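Local coordinates for RabGDI protein (PDB 3P1W) that probably acts as a Rab GDP-dissociation inhibitor, holding Rab GTPases in their GDP-bound form in vesicle traffic, at residues C33-L38 with L447-N452. Numbering follows the deposited sequence.
Sequences CILSGL and LQIWEN
The indole of W450 is the flat group that L35 and L38 pack against. Over one face stands CD1 of L38, 4.2 Å above the ring plane and displaced toward the rim. At the edge, near that plane, CD2 of L35 comes to 4.1 Å from CE3 of W450, and these two side chains run past each other in opposite directions. The tightest approach is oblique: CB of L38 lies 3.5 Å from CZ3 of W450, while the carbonyl O of L38 is 3.6 Å from CH2 of W450, so the benzo ring reaches the backbone of helix 30-41. A first torsion of -177°, with CG anti to the backbone N, carries the indole across to that helix. About one turn before L38, L35 divides its methyls between two partners, since CD1 of L35 meets CG2 of I449 at 4.0 Å, the side chains crossing at about a right angle.

All four touching residues are buried and no hydrogen bond spans the interface, so apolar packing accounts for its 252 Å² of buried surface. Y42 and W454 also meet the indole, W454 edge-to-face, and I105 of helix 101-108 touches L38. The short helical segments approach to 10.8 Å between axes and cross at -37°, a spacing filled by the indole together with L35, L38 and I449. Helix 30-41 links parallel strands 20-26 and 46-49, the beta-alpha-beta crossover of a Rossmann-like fold; against it packs the last helix of the model, 440-454, shortly after strand 427-429 of the same sheet.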
loop_
_atom_site.group_PDB
_atom_site.type_symbol
_atom_site.label_atom_id
_atom_site.label_comp_id
_atom_site.label_asym_id
_atom_site.label_seq_id
_atom_site.Cartn_x
_atom_site.Cartn_y
_atom_site.Cartn_z
ATOM N N CYS A 33 -10.385 -9.942 -1.414
ATOM C CA CYS A 33 -11.152 -9.651 -2.623
ATOM C C CYS A 33 -10.346 -9.935 -3.900
ATOM O O CYS A 33 -10.845 -10.582 -4.851
ATOM C CB CYS A 33 -11.603 -8.219 -2.612
ATOM S SG CYS A 33 -12.841 -7.884 -1.378
ATOM N N ILE A 34 -9.092 -9.484 -3.914
ATOM C CA ILE A 34 -8.196 -9.704 -5.064
ATOM C C ILE A 34 -7.944 -11.198 -5.307
ATOM O O ILE A 34 -8.046 -11.695 -6.462
ATOM C CB ILE A 34 -6.842 -8.926 -4.880
ATOM C CG1 ILE A 34 -7.110 -7.419 -4.858
ATOM C CG2 ILE A 34 -5.864 -9.305 -5.971
ATOM C CD1 ILE A 34 -5.968 -6.534 -4.255
ATOM N N LEU A 35 -7.657 -11.928 -4.234
ATOM C CA LEU A 35 -7.452 -13.366 -4.315
ATOM C C LEU A 35 -8.734 -14.081 -4.771
ATOM O O LEU A 35 -8.677 -15.000 -5.578
ATOM C CB LEU A 35 -6.964 -13.931 -2.973
ATOM C CG LEU A 35 -5.479 -13.706 -2.675
ATOM C CD1 LEU A 35 -5.172 -13.831 -1.186
ATOM C CD2 LEU A 35 -4.602 -14.622 -3.506
ATOM N N SER A 36 -9.889 -13.641 -4.274
ATOM C CA SER A 36 -11.174 -14.194 -4.711
ATOM C C SER A 36 -11.369 -14.005 -6.222
ATOM O O SER A 36 -11.833 -14.925 -6.931
ATOM C CB SER A 36 -12.346 -13.542 -3.953
ATOM O OG SER A 36 -12.302 -13.842 -2.568
ATOM N N GLY A 37 -11.027 -12.807 -6.700
ATOM C CA GLY A 37 -11.057 -12.458 -8.116
ATOM C C GLY A 37 -10.203 -13.381 -8.963
ATOM O O GLY A 37 -10.678 -13.931 -9.966
ATOM N N LEU A 38 -8.955 -13.574 -8.543
ATOM C CA LEU A 38 -8.041 -14.508 -9.204
ATOM C C LEU A 38 -8.540 -15.960 -9.196
ATOM O O LEU A 38 -8.416 -16.672 -10.214
ATOM C CB LEU A 38 -6.667 -14.446 -8.543
ATOM C CG LEU A 38 -5.879 -13.152 -8.791
ATOM C CD1 LEU A 38 -4.682 -13.105 -7.867
ATOM C CD2 LEU A 38 -5.455 -13.082 -10.264
ATOM N N LEU A 447 0.388 -12.368 -3.542
ATOM C CA LEU A 447 1.099 -13.207 -4.521
ATOM C C LEU A 447 1.772 -14.432 -3.893
ATOM O O LEU A 447 1.774 -15.507 -4.487
ATOM C CB LEU A 447 2.115 -12.396 -5.311
ATOM C CG LEU A 447 1.458 -11.459 -6.328
ATOM C CD1 LEU A 447 2.525 -10.591 -6.972
ATOM C CD2 LEU A 447 0.669 -12.243 -7.397
ATOM N N GLN A 448 2.353 -14.259 -2.706
ATOM C CA GLN A 448 2.956 -15.369 -1.961
ATOM C C GLN A 448 1.863 -16.385 -1.591
ATOM O O GLN A 448 2.042 -17.594 -1.768
ATOM C CB GLN A 448 3.683 -14.856 -0.706
ATOM C CG GLN A 448 4.632 -15.857 -0.020
ATOM C CD GLN A 448 5.215 -15.339 1.305
ATOM O OE1 GLN A 448 4.531 -15.286 2.330
ATOM N NE2 GLN A 448 6.482 -14.963 1.280
ATOM N N ILE A 449 0.726 -15.910 -1.097
ATOM C CA ILE A 449 -0.393 -16.813 -0.807
ATOM C C ILE A 449 -0.798 -17.586 -2.078
ATOM O O ILE A 449 -0.871 -18.826 -2.046
ATOM C CB ILE A 449 -1.590 -16.066 -0.210
ATOM C CG1 ILE A 449 -1.230 -15.587 1.207
ATOM C CG2 ILE A 449 -2.840 -16.966 -0.235
ATOM C CD1 ILE A 449 -2.254 -14.636 1.827
ATOM N N TRP A 450 -1.003 -16.876 -3.193
ATOM C CA TRP A 450 -1.347 -17.529 -4.471
ATOM C C TRP A 450 -0.348 -18.628 -4.893
ATOM O O TRP A 450 -0.753 -19.760 -5.220
ATOM C CB TRP A 450 -1.493 -16.508 -5.611
ATOM C CG TRP A 450 -1.911 -17.163 -6.897
ATOM C CD1 TRP A 450 -1.091 -17.648 -7.892
ATOM C CD2 TRP A 450 -3.245 -17.450 -7.307
ATOM N NE1 TRP A 450 -1.845 -18.210 -8.902
ATOM C CE2 TRP A 450 -3.171 -18.103 -8.564
ATOM C CE3 TRP A 450 -4.502 -17.212 -6.742
ATOM C CZ2 TRP A 450 -4.301 -18.511 -9.249
ATOM C CZ3 TRP A 450 -5.634 -17.628 -7.439
ATOM C CH2 TRP A 450 -5.524 -18.267 -8.673
ATOM N N GLU A 451 0.940 -18.301 -4.872
ATOM C CA GLU A 451 1.998 -19.260 -5.207
ATOM C C GLU A 451 1.867 -20.573 -4.424
ATOM O O GLU A 451 2.080 -21.668 -4.975
ATOM C CB GLU A 451 3.388 -18.666 -4.947
ATOM C CG GLU A 451 4.567 -19.644 -5.168
ATOM C CD GLU A 451 5.963 -18.992 -5.051
ATOM O OE1 GLU A 451 6.090 -17.898 -4.480
ATOM O OE2 GLU A 451 6.944 -19.598 -5.533
ATOM N N ASN A 452 1.553 -20.450 -3.139
ATOM C CA ASN A 452 1.531 -21.591 -2.220
ATOM C C ASN A 452 0.214 -22.338 -2.167
ATOM O O ASN A 452 0.172 -23.477 -1.695
ATOM C CB ASN A 452 1.949 -21.130 -0.826
ATOM C CG ASN A 452 3.428 -20.827 -0.752
ATOM O OD1 ASN A 452 4.244 -21.732 -0.847
ATOM N ND2 ASN A 452 3.779 -19.565 -0.590
#